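PDB 6TFS: ABC transporter substrate-binding protein from Rhizobium radiobacter, which probably serves as the solute-capturing component of an ABC importer, and here holds an open-chain keto-sugar joined to glutamate in its cleft. Local coordinates for residues Glu13-Leu18 with Thr26-Leu31; Pro20-Thr25 with Arg103-Gly108; Pro247-Leu252 with Met480-Leu485. All coordinates share one frame; numbering follows the deposited sequence.

Contact 1: residues Glu13-Leu18 with Thr26-Leu31; sequences EDVTTL and TSDRTL. With N7T ((2~{S})-2-[[(3~{S},4~{R},5~{R})-3,4,5,6-tetrakis(oxidanyl)-2-oxidanylidene-hexyl]amino]pentanedioic acid), chain C.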
loop_
_atom_site.group_PDB
_atom_site.type_symbol
_atom_site.label_atom_id
_atom_site.label_comp_id
_atom_site.label_asym_id
_atom_site.label_seq_id
_atom_site.Cartn_x
_atom_site.Cartn_y
_atom_site.Cartn_z
ATOM N N GLU A 13 -10.798 12.063 -0.589
ATOM C CA GLU A 13 -11.472 13.187 -1.238
ATOM C C GLU A 13 -11.950 12.849 -2.637
ATOM O O GLU A 13 -12.922 13.452 -3.102
ATOM C CB GLU A 13 -10.568 14.446 -1.288
ATOM C CG GLU A 13 -10.309 15.103 0.065
ATOM C CD GLU A 13 -11.481 15.750 0.785
ATOM O OE1 GLU A 13 -12.596 15.811 0.219
ATOM O OE2 GLU A 13 -11.275 16.205 1.931
ATOM N N ASP A 14 -11.255 11.915 -3.333
ATOM C CA ASP A 14 -11.552 11.634 -4.740
ATOM C C ASP A 14 -10.779 10.440 -5.294
ATOM O O ASP A 14 -9.901 9.894 -4.634
ATOM C CB ASP A 14 -11.134 12.889 -5.570
ATOM C CG ASP A 14 -11.930 13.174 -6.836
ATOM O OD1 ASP A 14 -12.766 12.325 -7.227
ATOM O OD2 ASP A 14 -11.723 14.241 -7.429
ATOM N N VAL A 15 -11.084 10.067 -6.537
ATOM C CA VAL A 15 -10.334 9.055 -7.263
ATOM C C VAL A 15 -9.214 9.795 -7.958
ATOM O O VAL A 15 -9.482 10.810 -8.606
ATOM C CB VAL A 15 -11.122 8.327 -8.373
ATOM C CG1 VAL A 15 -10.846 6.843 -8.333
ATOM C CG2 VAL A 15 -12.607 8.639 -8.355
ATOM N N THR A 16 -7.992 9.282 -7.894
ATOM C CA THR A 16 -6.895 9.906 -8.636
ATOM C C THR A 16 -6.738 9.116 -9.934
ATOM O O THR A 16 -6.784 9.682 -11.009
ATOM C CB THR A 16 -5.606 9.964 -7.791
ATOM O OG1 THR A 16 -5.891 10.646 -6.571
ATOM C CG2 THR A 16 -4.433 10.629 -8.531
ATOM N N THR A 17 -6.568 7.799 -9.822
ATOM C CA THR A 17 -6.397 6.941 -10.982
ATOM C C THR A 17 -6.886 5.527 -10.719
ATOM O O THR A 17 -6.617 4.954 -9.653
ATOM C CB THR A 17 -4.920 6.964 -11.496
ATOM O OG1 THR A 17 -4.788 5.994 -12.532
ATOM C CG2 THR A 17 -3.882 6.692 -10.387
ATOM N N LEU A 18 -7.533 4.941 -11.730
ATOM C CA LEU A 18 -7.983 3.552 -11.680
ATOM C C LEU A 18 -7.171 2.679 -12.652
ATOM O O LEU A 18 -7.550 1.546 -12.939
ATOM C CB LEU A 18 -9.509 3.404 -11.839
ATOM C CG LEU A 18 -10.334 4.066 -10.729
ATOM C CD1 LEU A 18 -11.824 3.981 -11.007
ATOM C CD2 LEU A 18 -9.976 3.497 -9.360
ATOM N N THR A 26 -4.674 4.349 -0.698
ATOM C CA THR A 26 -5.525 3.260 -0.216
ATOM C C THR A 26 -6.850 3.221 -0.985
ATOM O O THR A 26 -7.253 2.154 -1.428
ATOM C CB THR A 26 -5.747 3.351 1.297
ATOM O OG1 THR A 26 -4.519 3.017 1.936
ATOM C CG2 THR A 26 -6.871 2.407 1.792
ATOM N N SER A 27 -7.497 4.390 -1.161
ATOM C CA SER A 27 -8.775 4.480 -1.853
ATOM C C SER A 27 -8.713 4.007 -3.320
ATOM O O SER A 27 -9.560 3.207 -3.722
ATOM C CB SER A 27 -9.358 5.880 -1.732
ATOM O OG SER A 27 -10.698 5.897 -2.192
ATOM N N ASP A 28 -7.697 4.449 -4.093
ATOM C CA ASP A 28 -7.541 4.010 -5.485
ATOM C C ASP A 28 -7.267 2.490 -5.554
ATOM O O ASP A 28 -7.883 1.804 -6.374
ATOM C CB ASP A 28 -6.447 4.808 -6.211
ATOM C CG ASP A 28 -6.800 6.259 -6.580
ATOM O OD1 ASP A 28 -7.928 6.713 -6.244
ATOM O OD2 ASP A 28 -5.945 6.939 -7.175
ATOM N N ARG A 29 -6.383 1.972 -4.654
ATOM C CA ARG A 29 -6.030 0.544 -4.556
ATOM C C ARG A 29 -7.240 -0.312 -4.206
ATOM O O ARG A 29 -7.364 -1.420 -4.719
ATOM C CB ARG A 29 -4.915 0.309 -3.527
ATOM C CG ARG A 29 -3.557 0.890 -3.923
ATOM C CD ARG A 29 -2.591 0.487 -2.847
ATOM N NE ARG A 29 -1.264 1.080 -2.988
ATOM C CZ ARG A 29 -0.259 0.538 -3.666
ATOM N NH1 ARG A 29 -0.430 -0.600 -4.326
ATOM N NH2 ARG A 29 0.928 1.130 -3.687
ATOM N N THR A 30 -8.127 0.202 -3.331
ATOM C CA THR A 30 -9.355 -0.474 -2.932
ATOM C C THR A 30 -10.285 -0.639 -4.147
ATOM O O THR A 30 -10.734 -1.756 -4.415
ATOM C CB THR A 30 -10.045 0.276 -1.785
ATOM O OG1 THR A 30 -9.140 0.416 -0.690
ATOM C CG2 THR A 30 -11.318 -0.408 -1.322
ATOM N N LEU A 31 -10.555 0.467 -4.884
ATOM C CA LEU A 31 -11.402 0.433 -6.076
ATOM C C LEU A 31 -10.834 -0.513 -7.136
ATOM O O LEU A 31 -11.573 -1.307 -7.701
ATOM C CB LEU A 31 -11.617 1.846 -6.652
ATOM C CG LEU A 31 -12.576 2.750 -5.878
ATOM C CD1 LEU A 31 -12.305 4.228 -6.173
ATOM C CD2 LEU A 31 -14.032 2.396 -6.169
HETATM O OAN N7T C . -2.295 6.939 11.163
HETATM C CAM N7T C . -1.634 6.874 9.926
HETATM C CAL N7T C . -2.538 6.136 8.960
HETATM O OAT N7T C . -3.646 6.943 8.616
HETATM C CAK N7T C . -1.768 5.679 7.710
HETATM O OAS N7T C . -0.844 4.659 8.046
HETATM C CAJ N7T C . -2.696 5.175 6.612
HETATM O OAR N7T C . -3.448 4.066 7.008
HETATM C CAI N7T C . -1.986 4.678 5.363
HETATM O OAQ N7T C . -0.945 4.000 5.405
HETATM C CAH N7T C . -2.694 4.976 4.026
HETATM N N N7T C . -2.211 4.125 2.956
HETATM C CA N7T C . -1.218 4.801 2.139
HETATM C C N7T C . -1.714 6.093 1.533
HETATM O O N7T C . -2.830 6.163 0.994
HETATM C CB N7T C . -0.725 3.828 1.078
HETATM C CG N7T C . 0.517 4.368 0.310
HETATM C CD N7T C . 1.169 3.387 -0.620
HETATM O OE1 N7T C . 2.210 3.740 -1.215
HETATM O OE2 N7T C . 0.713 2.232 -0.814
HETATM O OXT N7T C . -0.975 7.106 1.577
HETATM O O HOH W 1 -10.074 6.862 -4.719
HETATM O O HOH W 2 -6.928 9.147 -4.521
#
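T16 and T17 present their backbone N-H groups to the carboxylate of D28, a buried side chain near the start of helix 26-35. T16 N reaches OD1 of D28 at 3.1 Å on its syn lone pair, and the bond is nearly straight (167°); a second bond from T16 N, to D28 OD2, is weak. T17 N lies 2.9 Å from D28 OD2 but comes from above the carboxylate plane. D28 CG stands beside its own backbone N (chi1 -73°), which sends the carboxylate out to the loop. Lying in the first turn of the helix, the D28 carboxylate would probably also be stabilised by the helix N-terminus.

Two waters add to the grip on OD1. One also donates to D14 O and accepts from S27 OG; the other donates to D14 O and accepts from T16 OG1.

V15 CG1 meets L31 CD1 at 3.7 Å, the two side chains crossing at about a right angle, and L18 CD2 rests 3.6 Å from L31 CB.

On the ligand side of the same helix, T26 N donates to the carboxylate O of N7T, T26 OG1 accepts from its amine N, and R29 NE and NH2 make weak bonds to OE2 of N7T. V15, L18 and L31 pack on the sheet beneath, against strands 170-176, 180-185 and 198-203, through I175, V181 and Y201 among others.

Contact 2: residues Pro20-Thr25 with Arg103-Gly108; sequences PHFATT and RSAFSG. With N7T ((2~{S})-2-[[(3~{S},4~{R},5~{R})-3,4,5,6-tetrakis(oxidanyl)-2-oxidanylidene-hexyl]amino]pentanedioic acid), chain C.
H21 and A105 join two loops through a single backbone hydrogen bond, with a phenylalanine from each loop filling in around it. One loop leads into helix 26-35; the other follows helix 88-98 and leads to strand 113-120, an outer strand of the four-stranded antiparallel sheet. A105 N donates to H21 O at 2.8 Å with an N-H...O angle of 164°.

F106 works mainly by its edge. Its CE2 comes 3.3 Å from P20 O and its CZ 3.2 Å from A23 O, both oxygens lying in the ring plane, where the slightly positive ring hydrogens suit them. The loop 20-25 therefore curls round the rim of this ring. F22 does the reverse, laying its ring across the other backbone: S104 CA sits over one face, offset toward the rim, and F22 CZ is 3.4 Å from S104 N.

S104 shapes the second loop. Its OG, anti to the backbone N (chi1 174°), accepts from F106 N in an ST turn and is also bonded to A98 O. K97 of helix 88-98 reaches both H21 ND1 and R103 O, tying the two loops once more from outside.

Further along, T24 OG1 donates to F22 O, and T24 CG2 approaches OE1 of N7T at 3.4 Å. T25 then acts as N-cap of helix 26-35, its OG1 bonded to D28 N. A capped helix start beside the ligand's glutamate end, joined to a loop that leads into the four-stranded sheet, fits a cleft wall in the family 5 solute-binding fold, where that sheet probably belongs to the extra domain.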
loop_
_atom_site.group_PDB
_atom_site.type_symbol
_atom_site.label_atom_id
_atom_site.label_comp_id
_atom_site.label_asym_id
_atom_site.label_seq_id
_atom_site.Cartn_x
_atom_site.Cartn_y
_atom_site.Cartn_z
ATOM N N PRO A 20 -4.304 0.375 -12.661
ATOM C CA PRO A 20 -3.641 -0.321 -11.535
ATOM C C PRO A 20 -2.118 -0.202 -11.484
ATOM O O PRO A 20 -1.547 -0.416 -10.419
ATOM C CB PRO A 20 -4.097 -1.775 -11.690
ATOM C CG PRO A 20 -4.396 -1.922 -13.147
ATOM C CD PRO A 20 -4.946 -0.587 -13.584
ATOM N N HIS A 21 -1.465 0.169 -12.599
ATOM C CA HIS A 21 -0.017 0.390 -12.619
ATOM C C HIS A 21 0.351 1.735 -11.954
ATOM O O HIS A 21 1.533 1.980 -11.716
ATOM C CB HIS A 21 0.538 0.304 -14.055
ATOM C CG HIS A 21 0.191 -0.976 -14.754
ATOM N ND1 HIS A 21 -0.260 -0.981 -16.060
ATOM C CD2 HIS A 21 0.220 -2.252 -14.296
ATOM C CE1 HIS A 21 -0.481 -2.249 -16.359
ATOM N NE2 HIS A 21 -0.206 -3.050 -15.332
ATOM N N PHE A 22 -0.661 2.582 -11.625
ATOM C CA PHE A 22 -0.466 3.881 -10.969
ATOM C C PHE A 22 -1.206 4.034 -9.631
ATOM O O PHE A 22 -0.754 4.826 -8.796
ATOM C CB PHE A 22 -0.812 5.055 -11.919
ATOM C CG PHE A 22 0.162 5.248 -13.061
ATOM C CD1 PHE A 22 1.422 5.800 -12.838
ATOM C CD2 PHE A 22 -0.180 4.879 -14.362
ATOM C CE1 PHE A 22 2.326 5.971 -13.896
ATOM C CE2 PHE A 22 0.719 5.068 -15.423
ATOM C CZ PHE A 22 1.964 5.617 -15.181
ATOM N N ALA A 23 -2.324 3.289 -9.417
ATOM C CA ALA A 23 -3.140 3.360 -8.184
ATOM C C ALA A 23 -2.280 3.093 -6.924
ATOM O O ALA A 23 -1.756 1.993 -6.742
ATOM C CB ALA A 23 -4.320 2.402 -8.263
ATOM N N THR A 24 -2.088 4.147 -6.104
ATOM C CA THR A 24 -1.194 4.151 -4.944
ATOM C C THR A 24 -1.897 4.443 -3.622
ATOM O O THR A 24 -1.569 3.817 -2.613
ATOM C CB THR A 24 -0.024 5.124 -5.200
ATOM O OG1 THR A 24 0.646 4.716 -6.399
ATOM C CG2 THR A 24 0.984 5.161 -4.031
ATOM N N THR A 25 -2.807 5.422 -3.603
ATOM C CA THR A 25 -3.548 5.742 -2.376
ATOM C C THR A 25 -4.408 4.529 -2.002
ATOM O O THR A 25 -4.845 3.785 -2.895
ATOM C CB THR A 25 -4.418 7.015 -2.534
ATOM O OG1 THR A 25 -5.482 6.752 -3.458
ATOM C CG2 THR A 25 -3.607 8.260 -2.949
ATOM N N ARG A 103 5.379 4.113 -17.945
ATOM C CA ARG A 103 3.958 3.740 -17.982
ATOM C C ARG A 103 3.464 3.032 -16.711
ATOM O O ARG A 103 2.374 2.445 -16.702
ATOM C CB ARG A 103 3.669 2.887 -19.241
ATOM C CG ARG A 103 4.008 3.577 -20.577
ATOM C CD ARG A 103 3.622 2.731 -21.779
ATOM N NE ARG A 103 4.412 1.497 -21.864
ATOM C CZ ARG A 103 3.939 0.322 -22.258
ATOM N NH1 ARG A 103 2.667 0.197 -22.620
ATOM N NH2 ARG A 103 4.733 -0.738 -22.302
ATOM N N SER A 104 4.248 3.120 -15.626
ATOM C CA SER A 104 3.950 2.448 -14.367
ATOM C C SER A 104 4.705 3.078 -13.201
ATOM O O SER A 104 5.875 3.452 -13.345
ATOM C CB SER A 104 4.338 0.969 -14.476
ATOM O OG SER A 104 4.220 0.255 -13.257
ATOM N N ALA A 105 4.047 3.136 -12.039
ATOM C CA ALA A 105 4.617 3.593 -10.771
ATOM C C ALA A 105 5.332 2.418 -10.078
ATOM O O ALA A 105 6.065 2.632 -9.112
ATOM C CB ALA A 105 3.503 4.116 -9.860
ATOM N N PHE A 106 5.122 1.174 -10.570
ATOM C CA PHE A 106 5.662 -0.020 -9.918
ATOM C C PHE A 106 6.674 -0.820 -10.746
ATOM O O PHE A 106 6.892 -1.997 -10.443
ATOM C CB PHE A 106 4.500 -0.933 -9.455
ATOM C CG PHE A 106 3.371 -0.202 -8.761
ATOM C CD1 PHE A 106 3.602 0.544 -7.606
ATOM C CD2 PHE A 106 2.080 -0.254 -9.265
ATOM C CE1 PHE A 106 2.557 1.237 -6.978
ATOM C CE2 PHE A 106 1.037 0.423 -8.629
ATOM C CZ PHE A 106 1.282 1.166 -7.492
ATOM N N SER A 107 7.331 -0.176 -11.736
ATOM C CA SER A 107 8.294 -0.841 -12.638
ATOM C C SER A 107 9.477 -1.527 -11.941
ATOM O O SER A 107 9.923 -2.566 -12.423
ATOM C CB SER A 107 8.801 0.120 -13.702
ATOM O OG SER A 107 9.619 1.122 -13.127
ATOM N N GLY A 108 9.978 -0.932 -10.855
ATOM C CA GLY A 108 11.086 -1.442 -10.050
ATOM C C GLY A 108 10.894 -2.870 -9.563
ATOM O O GLY A 108 11.845 -3.648 -9.558
HETATM O OAN N7T C . -2.295 6.939 11.163
HETATM C CAM N7T C . -1.634 6.874 9.926
HETATM C CAL N7T C . -2.538 6.136 8.960
HETATM O OAT N7T C . -3.646 6.943 8.616
HETATM C CAK N7T C . -1.768 5.679 7.710
HETATM O OAS N7T C . -0.844 4.659 8.046
HETATM C CAJ N7T C . -2.696 5.175 6.612
HETATM O OAR N7T C . -3.448 4.066 7.008
HETATM C CAI N7T C . -1.986 4.678 5.363
HETATM O OAQ N7T C . -0.945 4.000 5.405
HETATM C CAH N7T C . -2.694 4.976 4.026
HETATM N N N7T C . -2.211 4.125 2.956
HETATM C CA N7T C . -1.218 4.801 2.139
HETATM C C N7T C . -1.714 6.093 1.533
HETATM O O N7T C . -2.830 6.163 0.994
HETATM C CB N7T C . -0.725 3.828 1.078
HETATM C CG N7T C . 0.517 4.368 0.310
HETATM C CD N7T C . 1.169 3.387 -0.620
HETATM O OE1 N7T C . 2.210 3.740 -1.215
HETATM O OE2 N7T C . 0.713 2.232 -0.814
HETATM O OXT N7T C . -0.975 7.106 1.577
#

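Contact 3: residues Pro247-Leu252 with Met480-Leu485; sequences PAELNL and MPSAPL. With N7T ((2~{S})-2-[[(3~{S},4~{R},5~{R})-3,4,5,6-tetrakis(oxidanyl)-2-oxidanylidene-hexyl]amino]pentanedioic acid), chain C.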
loop_
_atom_site.group_PDB
_atom_site.type_symbol
_atom_site.label_atom_id
_atom_site.label_comp_id
_atom_site.label_asym_id
_atom_site.label_seq_id
_atom_site.Cartn_x
_atom_site.Cartn_y
_atom_site.Cartn_z
ATOM N N PRO A 247 -2.826 -6.286 6.006
ATOM C CA PRO A 247 -1.599 -6.072 6.777
ATOM C C PRO A 247 -1.592 -4.726 7.518
ATOM O O PRO A 247 -2.326 -3.806 7.161
ATOM C CB PRO A 247 -0.514 -6.140 5.695
ATOM C CG PRO A 247 -1.175 -5.631 4.439
ATOM C CD PRO A 247 -2.666 -5.853 4.599
ATOM N N ALA A 248 -0.743 -4.613 8.538
ATOM C CA ALA A 248 -0.553 -3.371 9.259
ATOM C C ALA A 248 0.292 -2.427 8.380
ATOM O O ALA A 248 1.278 -2.855 7.770
ATOM C CB ALA A 248 0.138 -3.636 10.591
ATOM N N GLU A 249 -0.120 -1.165 8.262
ATOM C CA GLU A 249 0.658 -0.218 7.462
ATOM C C GLU A 249 1.639 0.506 8.364
ATOM O O GLU A 249 1.235 1.062 9.384
ATOM C CB GLU A 249 -0.246 0.768 6.709
ATOM C CG GLU A 249 -1.086 0.094 5.641
ATOM C CD GLU A 249 -2.070 1.054 5.004
ATOM O OE1 GLU A 249 -3.081 1.388 5.661
ATOM O OE2 GLU A 249 -1.815 1.504 3.866
ATOM N N LEU A 250 2.927 0.467 8.008
ATOM C CA LEU A 250 3.966 1.115 8.807
ATOM C C LEU A 250 4.151 2.605 8.457
ATOM O O LEU A 250 4.339 2.957 7.295
ATOM C CB LEU A 250 5.298 0.346 8.705
ATOM C CG LEU A 250 6.525 0.980 9.401
ATOM C CD1 LEU A 250 6.341 1.116 10.931
ATOM C CD2 LEU A 250 7.786 0.230 9.066
ATOM N N ASN A 251 4.159 3.446 9.491
ATOM C CA ASN A 251 4.396 4.877 9.386
ATOM C C ASN A 251 5.811 5.182 9.801
ATOM O O ASN A 251 6.269 4.709 10.844
ATOM C CB ASN A 251 3.429 5.667 10.254
ATOM C CG ASN A 251 1.986 5.345 10.002
ATOM O OD1 ASN A 251 1.419 5.755 8.997
ATOM N ND2 ASN A 251 1.344 4.677 10.927
ATOM N N LEU A 252 6.513 5.952 8.962
ATOM C CA LEU A 252 7.887 6.370 9.225
ATOM C C LEU A 252 8.058 7.839 8.885
ATOM O O LEU A 252 7.368 8.357 7.997
ATOM C CB LEU A 252 8.893 5.581 8.354
ATOM C CG LEU A 252 9.008 4.066 8.586
ATOM C CD1 LEU A 252 8.540 3.310 7.350
ATOM C CD2 LEU A 252 10.446 3.682 8.923
HETATM N N MSE A 480 -4.603 -7.043 0.898
HETATM C CA MSE A 480 -3.384 -6.287 0.617
HETATM C C MSE A 480 -3.515 -4.734 0.732
HETATM O O MSE A 480 -2.626 -4.175 1.362
HETATM C CB MSE A 480 -2.747 -6.692 -0.716
HETATM C CG MSE A 480 -1.842 -7.924 -0.598
HETATM SE SE MSE A 480 -0.542 -7.917 0.895
HETATM C CE MSE A 480 0.352 -6.092 0.590
ATOM N N PRO A 481 -4.603 -4.028 0.295
ATOM C CA PRO A 481 -4.681 -2.572 0.554
ATOM C C PRO A 481 -5.072 -2.170 1.998
ATOM O O PRO A 481 -5.143 -0.966 2.284
ATOM C CB PRO A 481 -5.739 -2.080 -0.455
ATOM C CG PRO A 481 -6.090 -3.257 -1.307
ATOM C CD PRO A 481 -5.766 -4.471 -0.495
ATOM N N SER A 482 -5.301 -3.162 2.912
ATOM C CA SER A 482 -5.746 -2.992 4.323
ATOM C C SER A 482 -7.170 -2.405 4.368
ATOM O O SER A 482 -7.561 -1.723 5.322
ATOM C CB SER A 482 -4.761 -2.157 5.153
ATOM O OG SER A 482 -3.427 -2.605 4.982
ATOM N N ALA A 483 -7.943 -2.703 3.320
ATOM C CA ALA A 483 -9.311 -2.245 3.116
ATOM C C ALA A 483 -10.169 -3.463 2.755
ATOM O O ALA A 483 -9.616 -4.430 2.245
ATOM C CB ALA A 483 -9.348 -1.208 1.994
ATOM N N PRO A 484 -11.486 -3.494 3.048
ATOM C CA PRO A 484 -12.282 -4.686 2.689
ATOM C C PRO A 484 -12.295 -5.014 1.203
ATOM O O PRO A 484 -12.277 -4.120 0.365
ATOM C CB PRO A 484 -13.704 -4.325 3.148
ATOM C CG PRO A 484 -13.549 -3.200 4.101
ATOM C CD PRO A 484 -12.334 -2.451 3.647
ATOM N N LEU A 485 -12.300 -6.305 0.893
ATOM C CA LEU A 485 -12.398 -6.781 -0.472
ATOM C C LEU A 485 -13.879 -7.112 -0.736
ATOM O O LEU A 485 -14.496 -7.845 0.028
ATOM C CB LEU A 485 -11.482 -8.009 -0.700
ATOM C CG LEU A 485 -11.512 -8.633 -2.112
ATOM C CD1 LEU A 485 -10.804 -7.740 -3.144
ATOM C CD2 LEU A 485 -10.924 -10.041 -2.111
HETATM O OAN N7T C . -2.295 6.939 11.163
HETATM C CAM N7T C . -1.634 6.874 9.926
HETATM C CAL N7T C . -2.538 6.136 8.960
HETATM O OAT N7T C . -3.646 6.943 8.616
HETATM C CAK N7T C . -1.768 5.679 7.710
HETATM O OAS N7T C . -0.844 4.659 8.046
HETATM C CAJ N7T C . -2.696 5.175 6.612
HETATM O OAR N7T C . -3.448 4.066 7.008
HETATM C CAI N7T C . -1.986 4.678 5.363
HETATM O OAQ N7T C . -0.945 4.000 5.405
HETATM C CAH N7T C . -2.694 4.976 4.026
HETATM N N N7T C . -2.211 4.125 2.956
HETATM C CA N7T C . -1.218 4.801 2.139
HETATM C C N7T C . -1.714 6.093 1.533
HETATM O O N7T C . -2.830 6.163 0.994
HETATM C CB N7T C . -0.725 3.828 1.078
HETATM C CG N7T C . 0.517 4.368 0.310
HETATM C CD N7T C . 1.169 3.387 -0.620
HETATM O OE1 N7T C . 2.210 3.740 -1.215
HETATM O OE2 N7T C . 0.713 2.232 -0.814
HETATM O OXT N7T C . -0.975 7.106 1.577
#
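S482 turns its hydroxyl onto the backbone of P247, and the other side chains arrange themselves around that bond. S482 OG donates to P247 O at 2.7 Å, tilted only 20° from the carbonyl plane, with a C=O...OG angle of 144°. The CB of S482 points toward the P247 segment, and a chi1 of -48°, with OG beside the backbone N, brings the hydroxyl to P247 O; the residue itself has a left-handed backbone conformation.

P247, preceded by a cis peptide bond, turns its CG and CD against the same loop: CD is 3.4 Å from S482 OG and 3.6 Å from M480 O. The selenomethionine M480 starts out pointing away, but bends at chi2 and chi3, folding its CE back to within 4.2 Å of P247 CG. That is the apolar touch across the contact.

E249 leaves the strand on the loop side. Its CG passes 3.6 Å from S482 OG, and the chain, extended beyond CG, carries the carboxylate on to the ligand. There OE2 accepts from N of N7T at 2.8 Å while OE1 accepts from the hydroxyl OAR. Two residues on, N251 OD1 takes the hydroxyl OAS at 2.7 Å, and its ND2 is held by N460 and T458 of strand 454-467.

With an alanine in place of E249, the ligand amine would probably lose its carboxylate mate and OAR its acceptor, and S482 would lose the CG beside its hydroxyl.

The division of labour is plain: the loop meets the strand through one short hydrogen bond and proline packing, while the charge is spent on the solute. If the ligand amine is protonated, as a secondary amine probably would be, E249 would balance it inside a buried pocket.

All three contacts touch N7T, and helix 26-35 is what brings them together. Contacts 1 and 2 alternate along the chain, their centres 12 Å apart; R29 NE of contact 1 lies 2.8 Å from T24 O of contact 2, a probable hydrogen bond that ties the arginine to the loop just ahead of its helix. Contact 3 opens much later in the sequence, yet packs on the same helix: A483 CB is 3.1 Å from T30 OG1, and P481 CB meets R29 CB. Contacts 2 and 3 do not touch, their nearest atoms about 6 Å apart. Contact 2 borders the glutamate part of the ligand, while contact 3 takes sugar hydroxyls and shares the amine with T26 of contact 1.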